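PDB 6PZ2: dihydropteroate synthase, which catalyses the joining of a pterin diphosphate to p-aminobenzoate, giving dihydropteroate on the bacterial route to folate. Local coordinates for residues Y13-N19 / I245-V251; Y95-E101 / D120-V126; A132-H138 / K173-G179. One frame throughout, in Å; residues are numbered along the deposited sequence.

How the contacts relate
All three contacts belong to one TIM barrel. Contacts 1 and 3 each pair two parallel strands of its sheet, and their centres lie about 15 Å apart. Both reach the bound pteroic acid: contact 1 brings Arg247, contact 3 brings Cys135, Met137 and Asp177. The nearest atoms of these two contacts are about 5 Å apart. Contact 2 joins two helix starts on the outer layer. Helix 123-129 leads directly into strand 133-137 of contact 3, and the nearest atoms of contacts 2 and 3 are about 5 Å apart. Contact 2 stands farther from contact 1, about 23 Å between centres.

Contact 1 of 3, residues Y13-N19 / I245-V251; sequences YIMGILN and IVRVHDV. With PT1 (pteroic acid), chain K; SO4 (sulfate ion), chain B.
Ile14 and Val246 lie side by side on one face of the sheet, and Ile14 CD1 presses on Val246 CG2 at a tight 3.5 Å. The other branch of Ile14, CG2, reaches Val248 CG2 at 3.7 Å and also meets Val251. On the reverse face the sulfur of Met15 rests against the aliphatic start of Arg247, with SD 3.7 Å from CG. Four backbone hydrogen bonds join the two parallel strands; the last, from Ile17 N to Val248 O, is weak. Ile17 sits where the apolar part ends. Its CD1 lies over the His249 ring, 3.6 Å from the centroid, and its CG1 covers one face of the Arg247 guanidinium. The pterin atom N8 lies over the opposite face, 3.2 Å above the plane. Arg247 reaches this place because its chain is extended from CG to NE, with CG anti to the backbone N (chi1 179°). NE pairs with Asp53. The edge holds a sulfate: Arg247 NH2 binds its O2 at 2.8 Å, and NH1 binds O3. His249 NE2 donates to sulfate O4 at 2.8 Å, while its ND1 bonds to Ser211. Asn19 ND2 adds a weak bond to sulfate O4. The arrangement is that of the first and eighth strands meeting in a TIM barrel, and the sulfate position is consistent with the substrate diphosphate site of dihydropteroate synthases.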
loop_
_atom_site.group_PDB
_atom_site.type_symbol
_atom_site.label_atom_id
_atom_site.label_comp_id
_atom_site.label_asym_id
_atom_site.label_seq_id
_atom_site.Cartn_x
_atom_site.Cartn_y
_atom_site.Cartn_z
ATOM N N TYR A 13 3.195 5.866 13.376
ATOM C CA TYR A 13 2.738 7.201 13.756
ATOM C C TYR A 13 2.685 8.027 12.472
ATOM O O TYR A 13 3.467 7.787 11.527
ATOM C CB TYR A 13 3.625 7.795 14.866
ATOM C CG TYR A 13 3.563 7.017 16.157
ATOM C CD1 TYR A 13 2.554 7.234 17.076
ATOM C CD2 TYR A 13 4.434 5.979 16.396
ATOM C CE1 TYR A 13 2.433 6.458 18.218
ATOM C CE2 TYR A 13 4.340 5.200 17.537
ATOM C CZ TYR A 13 3.320 5.425 18.441
ATOM O OH TYR A 13 3.226 4.653 19.560
ATOM N N ILE A 14 1.734 8.942 12.463
ATOM C CA ILE A 14 1.457 9.707 11.298
ATOM C C ILE A 14 1.769 11.175 11.575
ATOM O O ILE A 14 1.221 11.770 12.483
ATOM C CB ILE A 14 -0.013 9.543 10.855
ATOM C CG1 ILE A 14 -0.414 8.072 10.709
ATOM C CG2 ILE A 14 -0.257 10.328 9.575
ATOM C CD1 ILE A 14 0.401 7.312 9.686
ATOM N N MET A 15 2.568 11.757 10.696
ATOM C CA MET A 15 2.880 13.168 10.761
ATOM C C MET A 15 2.136 13.871 9.624
ATOM O O MET A 15 2.420 13.604 8.487
ATOM C CB MET A 15 4.399 13.381 10.651
ATOM C CG MET A 15 4.862 14.820 10.376
ATOM S SD MET A 15 6.683 14.932 10.199
ATOM C CE MET A 15 7.078 14.826 11.942
ATOM N N GLY A 16 1.217 14.786 9.924
ATOM C CA GLY A 16 0.530 15.557 8.889
ATOM C C GLY A 16 1.287 16.805 8.481
ATOM O O GLY A 16 1.891 17.477 9.278
ATOM N N ILE A 17 1.216 17.176 7.224
ATOM C CA ILE A 17 1.982 18.296 6.736
ATOM C C ILE A 17 1.131 19.571 6.789
ATOM O O ILE A 17 0.029 19.585 6.273
ATOM C CB ILE A 17 2.449 17.977 5.309
ATOM C CG1 ILE A 17 3.389 16.774 5.316
ATOM C CG2 ILE A 17 3.065 19.216 4.671
ATOM C CD1 ILE A 17 3.668 16.192 3.951
ATOM N N LEU A 18 1.659 20.653 7.380
ATOM C CA LEU A 18 1.006 21.959 7.382
ATOM C C LEU A 18 2.008 23.002 6.878
ATOM O O LEU A 18 2.818 23.485 7.678
ATOM C CB LEU A 18 0.529 22.289 8.805
ATOM C CG LEU A 18 -0.253 23.597 8.944
ATOM C CD1 LEU A 18 -1.500 23.564 8.089
ATOM C CD2 LEU A 18 -0.645 23.867 10.386
ATOM N N ASN A 19 1.947 23.341 5.593
ATOM C CA ASN A 19 2.786 24.399 4.998
ATOM C C ASN A 19 2.024 25.725 5.034
ATOM O O ASN A 19 0.880 25.773 4.656
ATOM C CB ASN A 19 3.196 24.099 3.549
ATOM C CG ASN A 19 4.188 22.948 3.460
ATOM O OD1 ASN A 19 5.210 22.938 4.159
ATOM N ND2 ASN A 19 3.888 21.948 2.633
ATOM N N ILE A 245 7.486 6.533 11.478
ATOM C CA ILE A 245 6.693 7.706 11.295
ATOM C C ILE A 245 6.675 7.991 9.800
ATOM O O ILE A 245 7.767 8.027 9.215
ATOM C CB ILE A 245 7.293 8.932 12.027
ATOM C CG1 ILE A 245 7.602 8.649 13.499
ATOM C CG2 ILE A 245 6.395 10.142 11.840
ATOM C CD1 ILE A 245 8.251 9.789 14.255
ATOM N N VAL A 246 5.500 8.276 9.246
ATOM C CA VAL A 246 5.406 8.706 7.858
ATOM C C VAL A 246 4.879 10.137 7.830
ATOM O O VAL A 246 3.926 10.468 8.525
ATOM C CB VAL A 246 4.530 7.776 6.993
ATOM C CG1 VAL A 246 5.216 6.440 6.782
ATOM C CG2 VAL A 246 3.131 7.567 7.556
ATOM N N ARG A 247 5.497 10.955 6.992
ATOM C CA ARG A 247 5.104 12.341 6.836
ATOM C C ARG A 247 4.258 12.420 5.560
ATOM O O ARG A 247 4.825 12.264 4.491
ATOM C CB ARG A 247 6.358 13.224 6.695
ATOM C CG ARG A 247 6.127 14.717 6.499
ATOM C CD ARG A 247 7.414 15.525 6.370
ATOM N NE ARG A 247 7.252 16.949 6.099
ATOM C CZ ARG A 247 6.966 17.486 4.921
ATOM N NH1 ARG A 247 6.875 16.739 3.829
ATOM N NH2 ARG A 247 6.748 18.788 4.847
ATOM N N VAL A 248 2.979 12.770 5.663
ATOM C CA VAL A 248 2.008 12.637 4.582
ATOM C C VAL A 248 1.093 13.859 4.494
ATOM O O VAL A 248 0.816 14.505 5.504
ATOM C CB VAL A 248 1.160 11.367 4.742
ATOM C CG1 VAL A 248 2.025 10.124 4.573
ATOM C CG2 VAL A 248 0.419 11.362 6.075
ATOM N N HIS A 249 0.641 14.157 3.269
ATOM C CA HIS A 249 -0.468 15.091 3.076
ATOM C C HIS A 249 -1.841 14.488 3.410
ATOM O O HIS A 249 -2.738 15.225 3.773
ATOM C CB HIS A 249 -0.522 15.550 1.627
ATOM C CG HIS A 249 0.743 16.220 1.236
ATOM N ND1 HIS A 249 1.781 15.518 0.651
ATOM C CD2 HIS A 249 1.124 17.512 1.335
ATOM C CE1 HIS A 249 2.762 16.365 0.416
ATOM N NE2 HIS A 249 2.397 17.598 0.834
ATOM N N ASP A 250 -2.052 13.194 3.193
ATOM C CA ASP A 250 -3.376 12.620 3.268
ATOM C C ASP A 250 -3.369 11.697 4.485
ATOM O O ASP A 250 -2.940 10.538 4.445
ATOM C CB ASP A 250 -3.747 11.857 1.995
ATOM C CG ASP A 250 -3.696 12.700 0.734
ATOM O OD1 ASP A 250 -2.679 12.659 0.002
ATOM O OD2 ASP A 250 -4.665 13.414 0.510
ATOM N N VAL A 251 -3.835 12.237 5.573
ATOM C CA VAL A 251 -3.586 11.561 6.824
ATOM C C VAL A 251 -4.438 10.280 6.946
ATOM O O VAL A 251 -3.923 9.215 7.328
ATOM C CB VAL A 251 -3.796 12.549 7.983
ATOM C CG1 VAL A 251 -3.918 11.834 9.335
ATOM C CG2 VAL A 251 -2.659 13.575 7.997
HETATM C C2 PT1 K . 10.936 14.584 4.123
HETATM C C3 PT1 K . 10.516 15.929 3.765
HETATM C C5 PT1 K . 10.520 16.876 4.881
HETATM N N6 PT1 K . 10.119 16.328 2.528
HETATM C C7 PT1 K . 11.315 15.214 6.339
HETATM N N9 PT1 K . 10.936 16.473 6.081
HETATM C C10 PT1 K . 9.765 17.606 2.314
HETATM N N11 PT1 K . 11.695 14.844 7.576
HETATM C C12 PT1 K . 9.806 18.527 3.368
HETATM C C21 PT1 K . 10.111 16.048 -5.306
HETATM O O22 PT1 K . 11.045 15.388 -5.788
HETATM O O1 PT1 K . 10.979 13.605 3.206
HETATM N N4 PT1 K . 11.344 14.281 5.372
HETATM N N8 PT1 K . 10.138 18.145 4.623
HETATM C C13 PT1 K . 9.362 18.041 0.921
HETATM N N14 PT1 K . 10.499 17.820 0.036
HETATM C C15 PT1 K . 10.364 17.455 -1.257
HETATM C C16 PT1 K . 9.147 17.537 -1.944
HETATM C C17 PT1 K . 11.471 16.918 -1.902
HETATM C C18 PT1 K . 9.080 17.114 -3.269
HETATM C C19 PT1 K . 11.406 16.490 -3.225
HETATM C C20 PT1 K . 10.202 16.579 -3.905
HETATM O O23 PT1 K . 9.083 16.214 -5.965
HETATM S S SO4 B . 5.761 18.993 0.945
HETATM O O1 SO4 B . 6.556 19.406 -0.233
HETATM O O2 SO4 B . 6.412 19.488 2.178
HETATM O O3 SO4 B . 5.676 17.516 0.991
HETATM O O4 SO4 B . 4.398 19.561 0.845
HETATM O O HOH W 1 -1.549 18.228 4.659
HETATM O O HOH W 2 5.724 21.392 6.670
#

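Contact 2 of 3, residues Y95-E101 / D120-V126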
loop_
_atom_site.group_PDB
_atom_site.type_symbol
_atom_site.label_atom_id
_atom_site.label_comp_id
_atom_site.label_asym_id
_atom_site.label_seq_id
_atom_site.Cartn_x
_atom_site.Cartn_y
_atom_site.Cartn_z
ATOM N N TYR A 95 15.503 24.346 8.932
ATOM C CA TYR A 95 16.905 24.076 9.126
ATOM C C TYR A 95 17.602 25.272 9.786
ATOM O O TYR A 95 18.832 25.259 9.918
ATOM C CB TYR A 95 17.605 23.781 7.798
ATOM C CG TYR A 95 17.394 24.805 6.716
ATOM C CD1 TYR A 95 18.265 25.867 6.539
ATOM C CD2 TYR A 95 16.350 24.665 5.823
ATOM C CE1 TYR A 95 18.103 26.770 5.500
ATOM C CE2 TYR A 95 16.152 25.573 4.796
ATOM C CZ TYR A 95 17.025 26.634 4.642
ATOM O OH TYR A 95 16.800 27.524 3.629
ATOM N N LYS A 96 16.849 26.291 10.201
ATOM C CA LYS A 96 17.468 27.468 10.828
ATOM C C LYS A 96 17.312 27.403 12.351
ATOM O O LYS A 96 16.218 27.270 12.887
ATOM C CB LYS A 96 16.859 28.743 10.254
ATOM C CG LYS A 96 16.898 28.801 8.732
ATOM C CD LYS A 96 16.424 30.111 8.179
ATOM C CE LYS A 96 16.252 30.100 6.675
ATOM N NZ LYS A 96 15.112 29.263 6.232
ATOM N N ALA A 97 18.445 27.547 13.031
ATOM C CA ALA A 97 18.537 27.406 14.478
ATOM C C ALA A 97 17.717 28.485 15.193
ATOM O O ALA A 97 17.087 28.205 16.215
ATOM C CB ALA A 97 19.991 27.446 14.879
ATOM N N ASP A 98 17.672 29.696 14.652
ATOM C CA ASP A 98 16.909 30.796 15.306
ATOM C C ASP A 98 15.399 30.574 15.184
ATOM O O ASP A 98 14.652 30.868 16.134
ATOM C CB ASP A 98 17.251 32.200 14.797
ATOM C CG ASP A 98 17.402 32.365 13.294
ATOM O OD1 ASP A 98 17.560 33.507 12.895
ATOM O OD2 ASP A 98 17.391 31.372 12.523
ATOM N N VAL A 99 14.972 30.026 14.051
ATOM C CA VAL A 99 13.576 29.660 13.893
ATOM C C VAL A 99 13.232 28.555 14.896
ATOM O O VAL A 99 12.216 28.621 15.611
ATOM C CB VAL A 99 13.292 29.207 12.454
ATOM C CG1 VAL A 99 11.872 28.705 12.322
ATOM C CG2 VAL A 99 13.580 30.307 11.442
ATOM N N ALA A 100 14.071 27.533 14.922
ATOM C CA ALA A 100 13.844 26.407 15.829
ATOM C C ALA A 100 13.737 26.860 17.287
ATOM O O ALA A 100 12.889 26.379 18.076
ATOM C CB ALA A 100 14.971 25.414 15.688
ATOM N N GLU A 101 14.676 27.723 17.649
ATOM C CA GLU A 101 14.717 28.264 19.007
ATOM C C GLU A 101 13.389 28.912 19.404
ATOM O O GLU A 101 12.852 28.596 20.480
ATOM C CB GLU A 101 15.810 29.320 19.173
ATOM C CG GLU A 101 15.812 29.886 20.584
ATOM C CD GLU A 101 17.187 30.035 21.198
ATOM O OE1 GLU A 101 18.134 30.445 20.471
ATOM O OE2 GLU A 101 17.301 29.716 22.388
ATOM N N ASP A 120 23.030 24.906 9.770
ATOM C CA ASP A 120 23.185 25.921 10.754
ATOM C C ASP A 120 24.015 25.345 11.903
ATOM O O ASP A 120 23.533 24.456 12.643
ATOM C CB ASP A 120 21.812 26.422 11.223
ATOM C CG ASP A 120 21.838 27.685 12.085
ATOM O OD1 ASP A 120 22.748 27.803 12.933
ATOM O OD2 ASP A 120 20.902 28.503 11.958
ATOM N N LYS A 121 25.210 25.907 12.104
ATOM C CA LYS A 121 26.123 25.389 13.126
ATOM C C LYS A 121 25.481 25.510 14.514
ATOM O O LYS A 121 25.882 24.757 15.401
ATOM C CB LYS A 121 27.490 26.080 13.077
ATOM C CG LYS A 121 28.201 26.046 11.727
ATOM C CD LYS A 121 29.721 26.204 11.780
ATOM C CE LYS A 121 30.204 27.519 12.364
ATOM N NZ LYS A 121 29.918 28.689 11.495
ATOM N N ASN A 122 24.466 26.363 14.717
ATOM C CA ASN A 122 23.860 26.457 16.062
ATOM C C ASN A 122 22.733 25.448 16.314
ATOM O O ASN A 122 22.221 25.386 17.475
ATOM C CB ASN A 122 23.300 27.849 16.347
ATOM C CG ASN A 122 24.384 28.904 16.284
ATOM O OD1 ASN A 122 25.482 28.715 16.802
ATOM N ND2 ASN A 122 24.101 29.974 15.568
ATOM N N MET A 123 22.358 24.671 15.291
ATOM C CA MET A 123 21.112 23.912 15.385
ATOM C C MET A 123 21.247 22.846 16.469
ATOM O O MET A 123 20.343 22.691 17.260
ATOM C CB MET A 123 20.696 23.236 14.074
ATOM C CG MET A 123 19.408 22.428 14.238
ATOM S SD MET A 123 17.958 23.460 14.554
ATOM C CE MET A 123 17.673 23.994 12.869
ATOM N N ALA A 124 22.371 22.127 16.488
ATOM C CA ALA A 124 22.574 21.083 17.464
ATOM C C ALA A 124 22.459 21.640 18.879
ATOM O O ALA A 124 21.835 20.971 19.714
ATOM C CB ALA A 124 23.903 20.394 17.258
ATOM N N SER A 125 23.045 22.809 19.174
ATOM C CA SER A 125 23.030 23.261 20.591
ATOM C C SER A 125 21.643 23.794 20.957
ATOM O O SER A 125 21.195 23.638 22.107
ATOM C CB SER A 125 24.145 24.239 20.945
ATOM O OG SER A 125 24.211 25.312 20.035
ATOM N N VAL A 126 20.924 24.334 19.976
ATOM C CA VAL A 126 19.511 24.695 20.234
ATOM C C VAL A 126 18.714 23.448 20.624
ATOM O O VAL A 126 17.957 23.452 21.610
ATOM C CB VAL A 126 18.857 25.413 19.047
ATOM C CG1 VAL A 126 17.343 25.481 19.212
ATOM C CG2 VAL A 126 19.436 26.806 18.855
HETATM O O HOH W 3 20.679 22.904 9.868
#
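Asp120 meets Ala97 at the start of helix 97-105. Its OD2 accepts from Ala97 N at 2.8 Å, with a nearly straight N-H...O angle of 164°. The donor comes from above the carboxylate, 63° out of its plane. OD1 is used as well: it takes the backbone N-H of Asn122 on its anti side, a capping bond at the turn into helix 123-129. One carboxylate therefore binds amides at the beginnings of two helices, and these bonds fix its rotation. The methyl of Ala97 also lies close to the carboxylate. A water adds a bridge, donating to Tyr95 O and accepting weakly from Asp120 N. Asp98 OD2 is 4.6 Å from Asp120 OD2, so the two negative charges may disfavour each other slightly; Asp98 OD1 bonds to Ser68.

Asn122 touches the same methyl, its CB 3.6 Å from Ala97 CB. The two helices are successive members of the outer layer of the TIM barrel, with strand 110-113 between them in the chain.

Met123 then turns inward. Its chain bends at both chi2 (67°) and chi3, which folds the tip back toward the first segment. SD rests on Ala100 CB at 3.7 Å, and CE ends against the Tyr95 carbonyl carbon C at 3.3 Å. The same side chain touches Val111 and Asp113 of the strand beneath.

Val126 lies one helical turn further on. CG2 approaches Ala97 O at 3.8 Å, and CG1 lies 3.8 Å from Glu101 N. The Glu101 side chain crosses Val126 at about a right angle, and its OE2 is held by Lys129 and Tyr130.

Contact 3 of 3, residues A132-H138 / K173-G179; sequences AEVCIMH and KIVLDPG. With PT1 (pteroic acid), chain K; SO4 (sulfate ion), chain I.
Asp177 meets Cys135 and Met137 across the two strands, and its side chain runs from the sheet to the bound ligand. Its CB lies 3.7 Å from Cys135 SG. Its CG packs 3.7 Å from Met137 CG. OD1 turns back to accept from Gly179 N at 2.8 Å, an Asx turn, with the donor 35° above the carboxylate plane. OD2 accepts from the pteroic acid N11 at 2.9 Å and lies only 2.6 Å from its N4. CG stands anti to the backbone N (chi1 177°), which carries the carboxylate to N4 and N11 of the pteroic acid. The Asx turn probably limits its rotation. Met137 also reaches the ligand, its SD 3.5 Å from the same N4. On the other face Ile136 CD1 packs on Ile174 CG2 at 3.9 Å. Five backbone bonds bind the strands, from Val134 N to Lys173 O through His138 N to Asp177 O. Lys184 takes up both His138 ND1 and Pro178 O. At the far end Glu133 and Lys173 form a long salt bridge, and Lys173 also binds a sulfate. The strands belong to a beta-alpha-beta unit, linked by helix 149-166, which packs on Ile136, His138 and Leu176. Strand 110-113 flanks 133-137, and Leu207 of strand 207-208 touches Val175 and Asp177.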
loop_
_atom_site.group_PDB
_atom_site.type_symbol
_atom_site.label_atom_id
_atom_site.label_comp_id
_atom_site.label_asym_id
_atom_site.label_seq_id
_atom_site.Cartn_x
_atom_site.Cartn_y
_atom_site.Cartn_z
ATOM N N ALA A 132 15.022 19.052 22.942
ATOM C CA ALA A 132 14.004 18.779 21.930
ATOM C C ALA A 132 14.248 17.405 21.285
ATOM O O ALA A 132 15.353 16.836 21.321
ATOM C CB ALA A 132 14.067 19.864 20.894
ATOM N N GLU A 133 13.214 16.911 20.612
ATOM C CA GLU A 133 13.367 15.814 19.678
ATOM C C GLU A 133 13.831 16.425 18.362
ATOM O O GLU A 133 13.524 17.583 18.107
ATOM C CB GLU A 133 12.045 15.085 19.491
ATOM C CG GLU A 133 11.235 15.164 20.754
ATOM C CD GLU A 133 10.821 13.806 21.236
ATOM O OE1 GLU A 133 11.573 13.226 22.034
ATOM O OE2 GLU A 133 9.782 13.344 20.747
ATOM N N VAL A 134 14.591 15.650 17.610
ATOM C CA VAL A 134 15.019 16.093 16.302
ATOM C C VAL A 134 14.899 14.940 15.295
ATOM O O VAL A 134 15.247 13.782 15.558
ATOM C CB VAL A 134 16.445 16.667 16.355
ATOM C CG1 VAL A 134 17.438 15.722 17.001
ATOM C CG2 VAL A 134 16.955 17.096 14.984
ATOM N N CYS A 135 14.455 15.318 14.105
ATOM C CA CYS A 135 14.574 14.492 12.962
ATOM C C CYS A 135 15.770 14.974 12.148
ATOM O O CYS A 135 15.763 16.068 11.603
ATOM C CB CYS A 135 13.308 14.512 12.110
ATOM S SG CYS A 135 13.425 13.490 10.613
ATOM N N ILE A 136 16.715 14.065 11.992
ATOM C CA ILE A 136 17.907 14.299 11.210
ATOM C C ILE A 136 17.718 13.653 9.844
ATOM O O ILE A 136 17.775 12.441 9.713
ATOM C CB ILE A 136 19.150 13.691 11.884
ATOM C CG1 ILE A 136 19.370 14.266 13.281
ATOM C CG2 ILE A 136 20.373 13.859 10.995
ATOM C CD1 ILE A 136 20.591 13.697 13.985
ATOM N N MET A 137 17.578 14.484 8.840
ATOM C CA MET A 137 17.310 14.013 7.532
ATOM C C MET A 137 18.578 14.106 6.675
ATOM O O MET A 137 19.282 15.090 6.758
ATOM C CB MET A 137 16.204 14.841 6.880
ATOM C CG MET A 137 15.642 14.190 5.630
ATOM S SD MET A 137 14.628 15.246 4.601
ATOM C CE MET A 137 15.894 16.042 3.609
ATOM N N HIS A 138 18.821 13.084 5.866
ATOM C CA HIS A 138 19.928 13.059 4.926
ATOM C C HIS A 138 19.639 14.026 3.781
ATOM O O HIS A 138 18.552 13.983 3.205
ATOM C CB HIS A 138 20.164 11.649 4.357
ATOM C CG HIS A 138 21.192 11.655 3.273
ATOM N ND1 HIS A 138 20.869 11.711 1.928
ATOM C CD2 HIS A 138 22.539 11.705 3.348
ATOM C CE1 HIS A 138 21.983 11.761 1.224
ATOM N NE2 HIS A 138 23.023 11.759 2.072
ATOM N N LYS A 173 16.357 11.067 21.629
ATOM C CA LYS A 173 15.596 12.167 21.073
ATOM C C LYS A 173 15.710 12.169 19.551
ATOM O O LYS A 173 15.114 13.035 18.913
ATOM C CB LYS A 173 16.145 13.522 21.525
ATOM C CG LYS A 173 16.018 13.795 23.007
ATOM C CD LYS A 173 14.585 13.796 23.466
ATOM C CE LYS A 173 14.511 14.255 24.899
ATOM N NZ LYS A 173 13.183 14.832 25.170
ATOM N N ILE A 174 16.545 11.295 19.021
ATOM C CA ILE A 174 16.863 11.354 17.602
ATOM C C ILE A 174 16.009 10.359 16.796
ATOM O O ILE A 174 15.754 9.221 17.216
ATOM C CB ILE A 174 18.358 11.108 17.370
ATOM C CG1 ILE A 174 19.179 12.235 18.001
ATOM C CG2 ILE A 174 18.669 10.946 15.884
ATOM C CD1 ILE A 174 20.653 11.922 18.077
ATOM N N VAL A 175 15.575 10.867 15.652
ATOM C CA VAL A 175 14.868 10.170 14.611
ATOM C C VAL A 175 15.662 10.400 13.322
ATOM O O VAL A 175 16.043 11.539 13.085
ATOM C CB VAL A 175 13.431 10.711 14.490
ATOM C CG1 VAL A 175 12.697 10.091 13.315
ATOM C CG2 VAL A 175 12.617 10.479 15.753
ATOM N N LEU A 176 15.856 9.377 12.487
ATOM C CA LEU A 176 16.557 9.533 11.207
ATOM C C LEU A 176 15.601 9.368 10.018
ATOM O O LEU A 176 14.647 8.593 10.053
ATOM C CB LEU A 176 17.671 8.488 11.103
ATOM C CG LEU A 176 18.589 8.324 12.313
ATOM C CD1 LEU A 176 19.585 7.198 12.063
ATOM C CD2 LEU A 176 19.330 9.614 12.627
ATOM N N ASP A 177 15.941 10.031 8.920
ATOM C CA ASP A 177 15.133 10.063 7.751
ATOM C C ASP A 177 16.069 10.102 6.541
ATOM O O ASP A 177 16.960 10.945 6.507
ATOM C CB ASP A 177 14.221 11.291 7.755
ATOM C CG ASP A 177 13.352 11.485 6.525
ATOM O OD1 ASP A 177 13.693 10.914 5.467
ATOM O OD2 ASP A 177 12.355 12.234 6.634
ATOM N N PRO A 178 15.850 9.219 5.557
ATOM C CA PRO A 178 16.801 9.073 4.461
ATOM C C PRO A 178 16.675 10.157 3.393
ATOM O O PRO A 178 17.509 10.218 2.466
ATOM C CB PRO A 178 16.438 7.727 3.829
ATOM C CG PRO A 178 14.953 7.683 4.052
ATOM C CD PRO A 178 14.835 8.165 5.485
ATOM N N GLY A 179 15.623 10.955 3.470
ATOM C CA GLY A 179 15.578 12.148 2.619
ATOM C C GLY A 179 15.262 11.804 1.179
ATOM O O GLY A 179 15.957 12.208 0.246
HETATM C C2 PT1 K . 10.936 14.584 4.123
HETATM C C3 PT1 K . 10.516 15.929 3.765
HETATM C C5 PT1 K . 10.520 16.876 4.881
HETATM N N6 PT1 K . 10.119 16.328 2.528
HETATM C C7 PT1 K . 11.315 15.214 6.339
HETATM N N9 PT1 K . 10.936 16.473 6.081
HETATM C C10 PT1 K . 9.765 17.606 2.314
HETATM N N11 PT1 K . 11.695 14.844 7.576
HETATM C C12 PT1 K . 9.806 18.527 3.368
HETATM C C21 PT1 K . 10.111 16.048 -5.306
HETATM O O22 PT1 K . 11.045 15.388 -5.788
HETATM O O1 PT1 K . 10.979 13.605 3.206
HETATM N N4 PT1 K . 11.344 14.281 5.372
HETATM N N8 PT1 K . 10.138 18.145 4.623
HETATM C C13 PT1 K . 9.362 18.041 0.921
HETATM N N14 PT1 K . 10.499 17.820 0.036
HETATM C C15 PT1 K . 10.364 17.455 -1.257
HETATM C C16 PT1 K . 9.147 17.537 -1.944
HETATM C C17 PT1 K . 11.471 16.918 -1.902
HETATM C C18 PT1 K . 9.080 17.114 -3.269
HETATM C C19 PT1 K . 11.406 16.490 -3.225
HETATM C C20 PT1 K . 10.202 16.579 -3.905
HETATM O O23 PT1 K . 9.083 16.214 -5.965
HETATM S S SO4 I . 13.406 15.433 28.832
HETATM O O1 SO4 I . 13.495 16.638 29.694
HETATM O O2 SO4 I . 13.842 15.808 27.469
HETATM O O3 SO4 I . 12.009 14.912 28.846
HETATM O O4 SO4 I . 14.360 14.397 29.286
#